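Local coordinates for protein amine Dehydrogenase (PDB 1JMX) that probably serves as the beta-propeller subunit of a heme-containing amine dehydrogenase that oxidises amines and passes their electrons to heme, at residues A291-C299 and L311-F321; N18-V26 and I332-S340. All coordinates share one frame; numbering follows the deposited sequence.

Both contacts involve the same four-stranded blade of the propeller, residues 299 to 333. Contact 1 joins the linker entering it to its second and third strands. Contact 2 joins the segment leaving its last strand to the next blade, which holds strand 22-27. In sequence, both segments of contact 1 fall between the two segments of contact 2. Their centres are about 13 Å apart, each about 17 Å from the chain centre. Strands 317-322 and 327-333 and their ends connect them, through probable hydrogen bonds N316 O to L334 N (2.8 Å) and L318 N to I332 O (2.8 Å). Another protein chain touches both contacts. The heme c pocket, L116 to Y120, belongs to a different blade.

Contact 1. Residues A291-C299 and L311-F321; sequences ANLDHTYYC and LGGTFNDLAVF
At a classic beta bulge two successive residues, Y298 and C299, share G312 as their partner: G312 O accepts from Y298 N (3.2 Å) and C299 N (3.2 Å), while G312 N donates to C299 O at 2.9 Å, nearly straight at 175°. Residues 293-298 link strand 286-292, the last of one blade, to strand 299-302, the first of the next, where C299 and G312 form an antiparallel hydrogen-bonded pair. One face of the Y297 ring lies on L311, whose CB is 4.0 Å from the centroid, evidence of a CH-pi contact. The opposite face meets H295 CE1. F315 CD1 sits over the centre of one imidazole face, edge-to-face with planes 60° apart, and Y297 CE1 toward the rim of the other. With D317 CG set between its own backbone N and carbonyl carbon (chi1 71°), the carboxylate receives H295 NE2 on OD1 (3.1 Å) and Y297 OH on OD2 (2.7 Å), each on the syn side and both somewhat out of the carboxylate plane. Nearer the 291 end, L293 CD2 packs on L311 CD1 (3.6 Å) and on F321 CZ. H295 ND1 donates to T296 O (2.8 Å), so bonds at both nitrogens help to fix the imidazole's rotation, and a single carboxylate ties two linker side chains to the blade.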
ATOM      1  N   ALA B 291       3.892 -20.906 -21.643  1.00 19.62           N
ATOM      2  CA  ALA B 291       3.635 -22.017 -20.744  1.00 18.71           C
ATOM      3  C   ALA B 291       3.154 -21.488 -19.397  1.00 19.21           C
ATOM      4  O   ALA B 291       3.606 -20.428 -18.941  1.00 18.98           O
ATOM      5  CB  ALA B 291       4.895 -22.859 -20.564  1.00 17.38           C
ATOM      6  N   ASN B 292       2.200 -22.200 -18.794  1.00 18.21           N
ATOM      7  CA  ASN B 292       1.676 -21.826 -17.480  1.00 18.47           C
ATOM      8  C   ASN B 292       2.615 -22.351 -16.404  1.00 17.15           C
ATOM      9  O   ASN B 292       3.170 -23.442 -16.531  1.00 18.39           O
ATOM     10  CB  ASN B 292       0.266 -22.381 -17.270  1.00 20.11           C
ATOM     11  CG  ASN B 292      -0.739 -21.766 -18.214  1.00 22.25           C
ATOM     12  OD1 ASN B 292      -0.646 -20.581 -18.562  1.00 23.32           O
ATOM     13  ND2 ASN B 292      -1.696 -22.569 -18.657  1.00 23.81           N
ATOM     14  N   LEU B 293       2.795 -21.561 -15.351  1.00 17.18           N
ATOM     15  CA  LEU B 293       3.691 -21.915 -14.255  1.00 15.47           C
ATOM     16  C   LEU B 293       2.953 -22.385 -13.009  1.00 15.25           C
ATOM     17  O   LEU B 293       1.757 -22.152 -12.854  1.00 13.60           O
ATOM     18  CB  LEU B 293       4.557 -20.702 -13.907  1.00 15.93           C
ATOM     19  CG  LEU B 293       5.274 -20.037 -15.082  1.00 15.19           C
ATOM     20  CD1 LEU B 293       5.880 -18.732 -14.658  1.00 15.11           C
ATOM     21  CD2 LEU B 293       6.333 -20.970 -15.617  1.00 17.17           C
ATOM     22  N   ASP B 294       3.683 -23.053 -12.121  1.00 16.47           N
ATOM     23  CA  ASP B 294       3.119 -23.544 -10.866  1.00 16.06           C
ATOM     24  C   ASP B 294       2.889 -22.365  -9.921  1.00 15.27           C
ATOM     25  O   ASP B 294       2.110 -22.458  -8.978  1.00 15.16           O
ATOM     26  CB  ASP B 294       4.062 -24.559 -10.219  1.00 18.61           C
ATOM     27  CG  ASP B 294       4.137 -25.879 -10.986  1.00 21.05           C
ATOM     28  OD1 ASP B 294       3.564 -26.006 -12.095  1.00 24.11           O
ATOM     29  OD2 ASP B 294       4.789 -26.807 -10.466  1.00 25.48           O
ATOM     30  N   HIS B 295       3.611 -21.275 -10.174  1.00 12.18           N
ATOM     31  CA  HIS B 295       3.511 -20.038  -9.407  1.00 10.82           C
ATOM     32  C   HIS B 295       4.380 -18.987 -10.091  1.00 10.88           C
ATOM     33  O   HIS B 295       5.038 -19.278 -11.094  1.00 10.68           O
ATOM     34  CB  HIS B 295       3.918 -20.235  -7.930  1.00 11.67           C
ATOM     35  CG  HIS B 295       5.322 -20.726  -7.734  1.00 11.19           C
ATOM     36  ND1 HIS B 295       6.418 -19.892  -7.788  1.00  9.01           N
ATOM     37  CD2 HIS B 295       5.804 -21.960  -7.454  1.00 10.26           C
ATOM     38  CE1 HIS B 295       7.513 -20.588  -7.547  1.00  8.68           C
ATOM     39  NE2 HIS B 295       7.168 -21.845  -7.343  1.00 10.68           N
ATOM     40  N   THR B 296       4.346 -17.760  -9.583  1.00 10.75           N
ATOM     41  CA  THR B 296       5.142 -16.684 -10.158  1.00 10.51           C
ATOM     42  C   THR B 296       6.627 -16.965  -9.990  1.00 10.78           C
ATOM     43  O   THR B 296       7.054 -17.484  -8.959  1.00 10.69           O
ATOM     44  CB  THR B 296       4.823 -15.331  -9.491  1.00 10.05           C
ATOM     45  OG1 THR B 296       3.453 -15.015  -9.711  1.00 12.37           O
ATOM     46  CG2 THR B 296       5.663 -14.214 -10.070  1.00  6.01           C
ATOM     47  N   TYR B 297       7.385 -16.697 -11.047  1.00 10.54           N
ATOM     48  CA  TYR B 297       8.835 -16.844 -11.038  1.00 10.74           C
ATOM     49  C   TYR B 297       9.369 -15.499 -11.530  1.00 11.41           C
ATOM     50  O   TYR B 297       8.734 -14.846 -12.357  1.00 13.18           O
ATOM     51  CB  TYR B 297       9.293 -17.974 -11.963  1.00 12.15           C
ATOM     52  CG  TYR B 297       9.074 -19.371 -11.418  1.00 12.06           C
ATOM     53  CD1 TYR B 297       7.952 -20.112 -11.783  1.00 13.21           C
ATOM     54  CD2 TYR B 297       9.999 -19.959 -10.551  1.00 11.79           C
ATOM     55  CE1 TYR B 297       7.750 -21.401 -11.301  1.00 12.03           C
ATOM     56  CE2 TYR B 297       9.810 -21.250 -10.066  1.00 12.39           C
ATOM     57  CZ  TYR B 297       8.679 -21.963 -10.442  1.00 13.55           C
ATOM     58  OH  TYR B 297       8.454 -23.226  -9.934  1.00 14.15           O
ATOM     59  N   TYR B 298      10.501 -15.062 -10.993  1.00 10.53           N
ATOM     60  CA  TYR B 298      11.075 -13.772 -11.378  1.00 10.99           C
ATOM     61  C   TYR B 298      12.158 -13.806 -12.442  1.00 10.70           C
ATOM     62  O   TYR B 298      12.134 -13.040 -13.405  1.00  9.26           O
ATOM     63  CB  TYR B 298      11.754 -13.107 -10.182  1.00 10.13           C
ATOM     64  CG  TYR B 298      10.888 -12.574  -9.074  1.00 11.78           C
ATOM     65  CD1 TYR B 298       9.574 -12.154  -9.299  1.00 10.71           C
ATOM     66  CD2 TYR B 298      11.422 -12.411  -7.795  1.00 10.70           C
ATOM     67  CE1 TYR B 298       8.821 -11.572  -8.266  1.00 13.05           C
ATOM     68  CE2 TYR B 298      10.691 -11.841  -6.777  1.00 11.84           C
ATOM     69  CZ  TYR B 298       9.397 -11.420  -7.006  1.00 11.59           C
ATOM     70  OH  TYR B 298       8.707 -10.837  -5.971  1.00 11.84           O
ATOM     71  N   CYS B 299      13.125 -14.689 -12.223  1.00 11.50           N
ATOM     72  CA  CYS B 299      14.314 -14.754 -13.047  1.00 12.01           C
ATOM     73  C   CYS B 299      14.629 -15.988 -13.890  1.00 11.52           C
ATOM     74  O   CYS B 299      14.698 -17.103 -13.379  1.00 12.31           O
ATOM     75  CB  CYS B 299      15.491 -14.459 -12.116  1.00 10.60           C
ATOM     76  SG  CYS B 299      17.003 -13.986 -12.900  1.00 14.00           S
ATOM     77  N   LEU B 311      14.132 -21.466 -13.873  1.00 13.45           N
ATOM     78  CA  LEU B 311      13.299 -20.370 -13.402  1.00 13.00           C
ATOM     79  C   LEU B 311      13.533 -20.263 -11.897  1.00 12.14           C
ATOM     80  O   LEU B 311      13.295 -21.215 -11.161  1.00 13.25           O
ATOM     81  CB  LEU B 311      11.821 -20.629 -13.702  1.00 11.95           C
ATOM     82  CG  LEU B 311      11.405 -20.809 -15.168  1.00 13.03           C
ATOM     83  CD1 LEU B 311       9.884 -20.806 -15.240  1.00 12.42           C
ATOM     84  CD2 LEU B 311      11.964 -19.700 -16.045  1.00 12.33           C
ATOM     85  N   GLY B 312      14.037 -19.115 -11.458  1.00 11.95           N
ATOM     86  CA  GLY B 312      14.319 -18.914 -10.050  1.00 10.30           C
ATOM     87  C   GLY B 312      13.647 -17.702  -9.452  1.00 10.44           C
ATOM     88  O   GLY B 312      12.802 -17.081 -10.083  1.00 10.90           O
ATOM     89  N   GLY B 313      14.075 -17.333  -8.248  1.00 10.94           N
ATOM     90  CA  GLY B 313      13.480 -16.214  -7.541  1.00 10.43           C
ATOM     91  C   GLY B 313      12.189 -16.690  -6.903  1.00 10.89           C
ATOM     92  O   GLY B 313      11.825 -17.857  -7.057  1.00 11.25           O
ATOM     93  N   THR B 314      11.526 -15.829  -6.138  1.00 11.96           N
ATOM     94  CA  THR B 314      10.247 -16.188  -5.518  1.00 13.43           C
ATOM     95  C   THR B 314      10.349 -17.153  -4.310  1.00 12.37           C
ATOM     96  O   THR B 314      10.863 -16.761  -3.261  1.00 11.76           O
ATOM     97  CB  THR B 314       9.250 -16.653  -6.640  1.00 13.23           C
ATOM     98  OG1 THR B 314       8.774 -15.499  -7.347  1.00 15.48           O
ATOM     99  CG2 THR B 314       8.077 -17.424  -6.106  1.00 17.28           C
ATOM    100  N   PHE B 315       9.911 -18.404  -4.464  1.00 10.97           N
ATOM    101  CA  PHE B 315       9.933 -19.381  -3.390  1.00 11.37           C
ATOM    102  C   PHE B 315      11.267 -20.112  -3.363  1.00 12.71           C
ATOM    103  O   PHE B 315      12.260 -19.594  -3.855  1.00 13.02           O
ATOM    104  CB  PHE B 315       8.776 -20.378  -3.539  1.00 11.10           C
ATOM    105  CG  PHE B 315       7.413 -19.785  -3.294  1.00 10.99           C
ATOM    106  CD1 PHE B 315       6.328 -20.167  -4.074  1.00 11.43           C
ATOM    107  CD2 PHE B 315       7.206 -18.859  -2.280  1.00 10.74           C
ATOM    108  CE1 PHE B 315       5.060 -19.637  -3.847  1.00  9.89           C
ATOM    109  CE2 PHE B 315       5.939 -18.329  -2.049  1.00 10.12           C
ATOM    110  CZ  PHE B 315       4.870 -18.719  -2.834  1.00  9.43           C
ATOM    111  N   ASN B 316      11.278 -21.331  -2.825  1.00 14.29           N
ATOM    112  CA  ASN B 316      12.506 -22.110  -2.715  1.00 14.76           C
ATOM    113  C   ASN B 316      12.745 -23.193  -3.760  1.00 15.86           C
ATOM    114  O   ASN B 316      13.526 -24.108  -3.510  1.00 16.85           O
ATOM    115  CB  ASN B 316      12.625 -22.721  -1.314  1.00 14.00           C
ATOM    116  CG  ASN B 316      11.541 -23.721  -1.026  1.00 14.94           C
ATOM    117  OD1 ASN B 316      10.596 -23.862  -1.794  1.00 16.37           O
ATOM    118  ND2 ASN B 316      11.666 -24.422   0.088  1.00 16.92           N
ATOM    119  N   ASP B 317      12.091 -23.110  -4.917  1.00 14.72           N
ATOM    120  CA  ASP B 317      12.313 -24.118  -5.950  1.00 14.94           C
ATOM    121  C   ASP B 317      12.665 -23.572  -7.331  1.00 14.76           C
ATOM    122  O   ASP B 317      12.178 -22.514  -7.744  1.00 14.52           O
ATOM    123  CB  ASP B 317      11.113 -25.081  -6.062  1.00 15.82           C
ATOM    124  CG  ASP B 317       9.876 -24.428  -6.672  1.00 15.22           C
ATOM    125  OD1 ASP B 317       9.138 -23.750  -5.936  1.00 18.34           O
ATOM    126  OD2 ASP B 317       9.632 -24.601  -7.882  1.00 14.73           O
ATOM    127  N   LEU B 318      13.573 -24.271  -8.008  1.00 15.50           N
ATOM    128  CA  LEU B 318      13.964 -23.929  -9.369  1.00 15.99           C
ATOM    129  C   LEU B 318      13.129 -24.804 -10.299  1.00 15.42           C
ATOM    130  O   LEU B 318      13.006 -26.007 -10.081  1.00 15.92           O
ATOM    131  CB  LEU B 318      15.436 -24.270  -9.653  1.00 18.25           C
ATOM    132  CG  LEU B 318      16.655 -23.605  -9.014  1.00 19.10           C
ATOM    133  CD1 LEU B 318      16.588 -22.103  -9.171  1.00 17.97           C
ATOM    134  CD2 LEU B 318      16.739 -24.007  -7.574  1.00 21.86           C
ATOM    135  N   ALA B 319      12.520 -24.200 -11.307  1.00 14.29           N
ATOM    136  CA  ALA B 319      11.766 -24.982 -12.267  1.00 15.05           C
ATOM    137  C   ALA B 319      12.748 -25.202 -13.413  1.00 16.23           C
ATOM    138  O   ALA B 319      13.494 -24.291 -13.769  1.00 17.25           O
ATOM    139  CB  ALA B 319      10.538 -24.216 -12.753  1.00 13.30           C
ATOM    140  N   VAL B 320      12.831 -26.426 -13.920  1.00 16.98           N
ATOM    141  CA  VAL B 320      13.730 -26.715 -15.032  1.00 16.62           C
ATOM    142  C   VAL B 320      12.846 -26.975 -16.238  1.00 17.75           C
ATOM    143  O   VAL B 320      11.973 -27.835 -16.197  1.00 18.14           O
ATOM    144  CB  VAL B 320      14.632 -27.945 -14.780  1.00 15.43           C
ATOM    145  CG1 VAL B 320      15.614 -28.108 -15.931  1.00 15.49           C
ATOM    146  CG2 VAL B 320      15.388 -27.790 -13.474  1.00 14.19           C
ATOM    147  N   PHE B 321      13.066 -26.203 -17.294  1.00 18.02           N
ATOM    148  CA  PHE B 321      12.298 -26.308 -18.520  1.00 17.94           C
ATOM    149  C   PHE B 321      13.120 -26.725 -19.722  1.00 18.60           C
ATOM    150  O   PHE B 321      14.333 -26.513 -19.779  1.00 18.28           O
ATOM    151  CB  PHE B 321      11.660 -24.960 -18.860  1.00 17.57           C
ATOM    152  CG  PHE B 321      10.336 -24.731 -18.212  1.00 18.74           C
ATOM    153  CD1 PHE B 321      10.243 -24.495 -16.847  1.00 18.42           C
ATOM    154  CD2 PHE B 321       9.168 -24.737 -18.977  1.00 19.01           C
ATOM    155  CE1 PHE B 321       9.005 -24.267 -16.249  1.00 20.27           C
ATOM    156  CE2 PHE B 321       7.922 -24.509 -18.385  1.00 18.85           C
ATOM    157  CZ  PHE B 321       7.842 -24.275 -17.024  1.00 19.77           C
TER

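Contact 2. Residues N18-V26 and I332-S340; sequences NYPNNLHVV and IKLPGGDMS
N18, Y19 and H24 meet the L334 to S340 segment where two blades of the beta-propeller adjoin: strands 12-18 and 22-27 belong to the blade closed by the C-terminal strand 345-348, and residues 332-340 lead out of the preceding blade toward that strand. N18, the most buried of the three, sends its side chain into the bend at P335 to G337. Its CG stands anti to the backbone N (chi1 -176°), and lies 3.1 Å from P335 O and 3.4 Å from G337 O. G336 has a positive phi in this bend, a conformation that suits glycine. Beside D338, the backbone N of Y19 is 2.7 Å from D338 O, and the same oxygen and S340 CB lie at the edge of the Y19 ring. The Y19 hydroxyl is hydrogen-bonded to an acidic side chain of another protein chain, so this end of the contact also faces the subunit interface. H24 is arranged differently: P335 CD lies over one face of its ring, toward the rim, while N18 CG sits in plane at the ring edge. P335 CD is 4.2 Å from the H24 ring centroid and 24° off the normal, the geometry of a CH-pi contact. H24 ND1 is buried without a polar partner. At the far end V26 and I332 meet tip to tip, with V26 CG1 3.9 Å from I332 CD1.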
ATOM      1  N   ASN B  18      19.389 -18.202  -1.148  1.00 17.57           N
ATOM      2  CA  ASN B  18      18.159 -18.630  -0.509  1.00 19.92           C
ATOM      3  C   ASN B  18      17.963 -17.782   0.735  1.00 20.22           C
ATOM      4  O   ASN B  18      18.948 -17.409   1.370  1.00 18.32           O
ATOM      5  CB  ASN B  18      18.390 -20.090  -0.147  1.00 19.33           C
ATOM      6  CG  ASN B  18      17.213 -20.733   0.434  1.00 23.39           C
ATOM      7  OD1 ASN B  18      16.326 -21.185  -0.277  1.00 23.29           O
ATOM      8  ND2 ASN B  18      17.200 -20.831   1.755  1.00 30.08           N
ATOM      9  N   TYR B  19      16.720 -17.663   1.199  1.00 22.11           N
ATOM     10  CA  TYR B  19      16.447 -16.786   2.331  1.00 22.93           C
ATOM     11  C   TYR B  19      17.170 -16.755   3.652  1.00 26.16           C
ATOM     12  O   TYR B  19      17.723 -15.678   3.980  1.00 31.68           O
ATOM     13  CB  TYR B  19      14.971 -16.547   2.612  1.00 21.66           C
ATOM     14  CG  TYR B  19      14.779 -15.071   2.875  1.00 17.22           C
ATOM     15  CD1 TYR B  19      14.302 -14.235   1.878  1.00 14.54           C
ATOM     16  CD2 TYR B  19      15.190 -14.491   4.086  1.00 16.18           C
ATOM     17  CE1 TYR B  19      14.241 -12.870   2.063  1.00 15.49           C
ATOM     18  CE2 TYR B  19      15.139 -13.126   4.280  1.00 14.63           C
ATOM     19  CZ  TYR B  19      14.662 -12.322   3.262  1.00 13.65           C
ATOM     20  OH  TYR B  19      14.597 -10.965   3.434  1.00 14.88           O
ATOM     21  N   PRO B  20      17.155 -17.859   4.453  1.00 23.58           N
ATOM     22  CA  PRO B  20      17.860 -17.797   5.751  1.00 21.41           C
ATOM     23  C   PRO B  20      19.118 -16.938   5.538  1.00 19.97           C
ATOM     24  O   PRO B  20      19.133 -15.759   5.904  1.00 20.69           O
ATOM     25  CB  PRO B  20      18.149 -19.270   6.045  1.00 21.61           C
ATOM     26  CG  PRO B  20      17.001 -19.958   5.424  1.00 19.55           C
ATOM     27  CD  PRO B  20      16.834 -19.248   4.097  1.00 20.48           C
ATOM     28  N   ASN B  21      20.025 -17.459   4.717  1.00 17.96           N
ATOM     29  CA  ASN B  21      21.243 -16.777   4.295  1.00 15.71           C
ATOM     30  C   ASN B  21      22.174 -17.795   3.671  1.00 14.75           C
ATOM     31  O   ASN B  21      23.335 -17.884   4.032  1.00 15.20           O
ATOM     32  CB  ASN B  21      21.937 -16.035   5.439  1.00 15.46           C
ATOM     33  CG  ASN B  21      22.694 -14.820   4.952  1.00 14.64           C
ATOM     34  OD1 ASN B  21      22.506 -14.382   3.820  1.00 13.05           O
ATOM     35  ND2 ASN B  21      23.540 -14.259   5.802  1.00 14.38           N
ATOM     36  N   ASN B  22      21.647 -18.565   2.725  1.00 14.65           N
ATOM     37  CA  ASN B  22      22.429 -19.601   2.061  1.00 15.27           C
ATOM     38  C   ASN B  22      22.795 -19.237   0.634  1.00 14.73           C
ATOM     39  O   ASN B  22      22.114 -18.455  -0.028  1.00 15.36           O
ATOM     40  CB  ASN B  22      21.655 -20.929   1.961  1.00 15.92           C
ATOM     41  CG  ASN B  22      20.927 -21.304   3.229  1.00 18.60           C
ATOM     42  OD1 ASN B  22      21.451 -21.162   4.336  1.00 20.54           O
ATOM     43  ND2 ASN B  22      19.704 -21.819   3.068  1.00 19.50           N
ATOM     44  N   LEU B  23      23.862 -19.864   0.167  1.00 14.54           N
ATOM     45  CA  LEU B  23      24.323 -19.728  -1.201  1.00 15.50           C
ATOM     46  C   LEU B  23      24.458 -21.193  -1.556  1.00 15.32           C
ATOM     47  O   LEU B  23      25.185 -21.933  -0.899  1.00 17.24           O
ATOM     48  CB  LEU B  23      25.678 -19.022  -1.285  1.00 16.02           C
ATOM     49  CG  LEU B  23      26.252 -18.795  -2.692  1.00 18.54           C
ATOM     50  CD1 LEU B  23      27.275 -17.675  -2.652  1.00 19.02           C
ATOM     51  CD2 LEU B  23      26.888 -20.071  -3.250  1.00 19.24           C
ATOM     52  N   HIS B  24      23.688 -21.632  -2.538  1.00 15.38           N
ATOM     53  CA  HIS B  24      23.719 -23.020  -2.957  1.00 13.97           C
ATOM     54  C   HIS B  24      24.378 -23.176  -4.301  1.00 14.31           C
ATOM     55  O   HIS B  24      24.256 -22.315  -5.168  1.00 15.11           O
ATOM     56  CB  HIS B  24      22.302 -23.573  -3.037  1.00 13.67           C
ATOM     57  CG  HIS B  24      21.541 -23.453  -1.760  1.00 13.21           C
ATOM     58  ND1 HIS B  24      20.523 -22.544  -1.583  1.00 14.23           N
ATOM     59  CD2 HIS B  24      21.663 -24.116  -0.587  1.00 13.88           C
ATOM     60  CE1 HIS B  24      20.049 -22.654  -0.356  1.00 14.55           C
ATOM     61  NE2 HIS B  24      20.725 -23.600   0.270  1.00 15.61           N
ATOM     62  N   VAL B  25      25.100 -24.274  -4.457  1.00 14.66           N
ATOM     63  CA  VAL B  25      25.753 -24.580  -5.715  1.00 14.29           C
ATOM     64  C   VAL B  25      24.941 -25.720  -6.317  1.00 14.81           C
ATOM     65  O   VAL B  25      24.728 -26.754  -5.680  1.00 14.63           O
ATOM     66  CB  VAL B  25      27.220 -25.023  -5.520  1.00 14.38           C
ATOM     67  CG1 VAL B  25      27.863 -25.287  -6.870  1.00 13.84           C
ATOM     68  CG2 VAL B  25      27.997 -23.955  -4.777  1.00 12.73           C
ATOM     69  N   VAL B  26      24.424 -25.488  -7.514  1.00 15.24           N
ATOM     70  CA  VAL B  26      23.629 -26.477  -8.210  1.00 15.64           C
ATOM     71  C   VAL B  26      24.459 -27.107  -9.313  1.00 15.71           C
ATOM     72  O   VAL B  26      25.070 -26.413 -10.121  1.00 15.22           O
ATOM     73  CB  VAL B  26      22.341 -25.849  -8.820  1.00 15.82           C
ATOM     74  CG1 VAL B  26      21.633 -26.846  -9.743  1.00 16.07           C
ATOM     75  CG2 VAL B  26      21.392 -25.416  -7.704  1.00 15.63           C
ATOM     76  N   ILE B 332      13.926 -28.337  -8.745  1.00 21.25           N
ATOM     77  CA  ILE B 332      15.022 -28.505  -7.807  1.00 19.88           C
ATOM     78  C   ILE B 332      14.544 -27.801  -6.544  1.00 20.29           C
ATOM     79  O   ILE B 332      14.279 -26.599  -6.561  1.00 19.69           O
ATOM     80  CB  ILE B 332      16.322 -27.827  -8.322  1.00 19.36           C
ATOM     81  CG1 ILE B 332      16.781 -28.485  -9.628  1.00 17.81           C
ATOM     82  CG2 ILE B 332      17.428 -27.907  -7.260  1.00 19.25           C
ATOM     83  CD1 ILE B 332      17.934 -27.779 -10.288  1.00 17.48           C
ATOM     84  N   LYS B 333      14.346 -28.569  -5.480  1.00 20.82           N
ATOM     85  CA  LYS B 333      13.906 -28.004  -4.210  1.00 22.46           C
ATOM     86  C   LYS B 333      15.146 -27.595  -3.418  1.00 21.09           C
ATOM     87  O   LYS B 333      16.011 -28.424  -3.141  1.00 22.65           O
ATOM     88  CB  LYS B 333      13.070 -29.032  -3.435  1.00 25.49           C
ATOM     89  CG  LYS B 333      12.637 -28.611  -2.023  1.00 30.03           C
ATOM     90  CD  LYS B 333      11.659 -27.445  -2.026  1.00 33.17           C
ATOM     91  CE  LYS B 333      10.350 -27.785  -2.751  1.00 35.06           C
ATOM     92  NZ  LYS B 333       9.380 -26.638  -2.749  1.00 35.82           N
ATOM     93  N   LEU B 334      15.256 -26.305  -3.118  1.00 19.82           N
ATOM     94  CA  LEU B 334      16.391 -25.776  -2.366  1.00 18.10           C
ATOM     95  C   LEU B 334      16.164 -25.798  -0.858  1.00 17.94           C
ATOM     96  O   LEU B 334      15.049 -25.571  -0.382  1.00 19.19           O
ATOM     97  CB  LEU B 334      16.659 -24.331  -2.766  1.00 15.99           C
ATOM     98  CG  LEU B 334      16.996 -24.005  -4.210  1.00 15.63           C
ATOM     99  CD1 LEU B 334      17.069 -22.499  -4.360  1.00 15.30           C
ATOM    100  CD2 LEU B 334      18.305 -24.661  -4.580  1.00 14.65           C
ATOM    101  N   PRO B 335      17.217 -26.099  -0.083  1.00 16.66           N
ATOM    102  CA  PRO B 335      17.075 -26.120   1.374  1.00 17.15           C
ATOM    103  C   PRO B 335      16.786 -24.686   1.856  1.00 16.44           C
ATOM    104  O   PRO B 335      17.314 -23.724   1.294  1.00 17.50           O
ATOM    105  CB  PRO B 335      18.458 -26.589   1.842  1.00 16.05           C
ATOM    106  CG  PRO B 335      18.905 -27.471   0.735  1.00 15.57           C
ATOM    107  CD  PRO B 335      18.506 -26.682  -0.494  1.00 16.31           C
ATOM    108  N   GLY B 336      15.933 -24.547   2.867  1.00 15.99           N
ATOM    109  CA  GLY B 336      15.612 -23.230   3.389  1.00 15.23           C
ATOM    110  C   GLY B 336      14.320 -22.619   2.876  1.00 14.52           C
ATOM    111  O   GLY B 336      13.323 -23.312   2.716  1.00 15.66           O
ATOM    112  N   GLY B 337      14.342 -21.320   2.600  1.00 13.87           N
ATOM    113  CA  GLY B 337      13.142 -20.654   2.133  1.00 13.71           C
ATOM    114  C   GLY B 337      13.200 -19.911   0.808  1.00 13.69           C
ATOM    115  O   GLY B 337      13.844 -20.340  -0.147  1.00 15.78           O
ATOM    116  N   ASP B 338      12.506 -18.782   0.766  1.00 11.77           N
ATOM    117  CA  ASP B 338      12.409 -17.954  -0.425  1.00 10.62           C
ATOM    118  C   ASP B 338      13.698 -17.417  -1.039  1.00 11.78           C
ATOM    119  O   ASP B 338      14.578 -16.932  -0.332  1.00 13.53           O
ATOM    120  CB  ASP B 338      11.480 -16.777  -0.140  1.00 10.53           C
ATOM    121  CG  ASP B 338      10.043 -17.204   0.104  1.00 11.37           C
ATOM    122  OD1 ASP B 338       9.781 -18.349   0.520  1.00  9.30           O
ATOM    123  OD2 ASP B 338       9.166 -16.364  -0.126  1.00 13.56           O
ATOM    124  N   MET B 339      13.771 -17.478  -2.370  1.00 11.30           N
ATOM    125  CA  MET B 339      14.901 -16.964  -3.133  1.00  9.08           C
ATOM    126  C   MET B 339      14.743 -15.455  -3.280  1.00  9.45           C
ATOM    127  O   MET B 339      15.711 -14.737  -3.523  1.00 10.08           O
ATOM    128  CB  MET B 339      14.942 -17.592  -4.531  1.00  8.54           C
ATOM    129  CG  MET B 339      15.556 -18.975  -4.589  1.00  9.83           C
ATOM    130  SD  MET B 339      15.786 -19.552  -6.277  1.00 11.40           S
ATOM    131  CE  MET B 339      14.306 -20.539  -6.521  1.00 13.05           C
ATOM    132  N   SER B 340      13.506 -14.983  -3.155  1.00  9.51           N
ATOM    133  CA  SER B 340      13.194 -13.569  -3.283  1.00  9.68           C
ATOM    134  C   SER B 340      13.743 -12.974  -4.593  1.00 10.50           C
ATOM    135  O   SER B 340      13.546 -13.562  -5.658  1.00 11.98           O
ATOM    136  CB  SER B 340      13.680 -12.805  -2.058  1.00  7.82           C
ATOM    137  OG  SER B 340      13.112 -11.517  -2.046  1.00  9.29           O
TER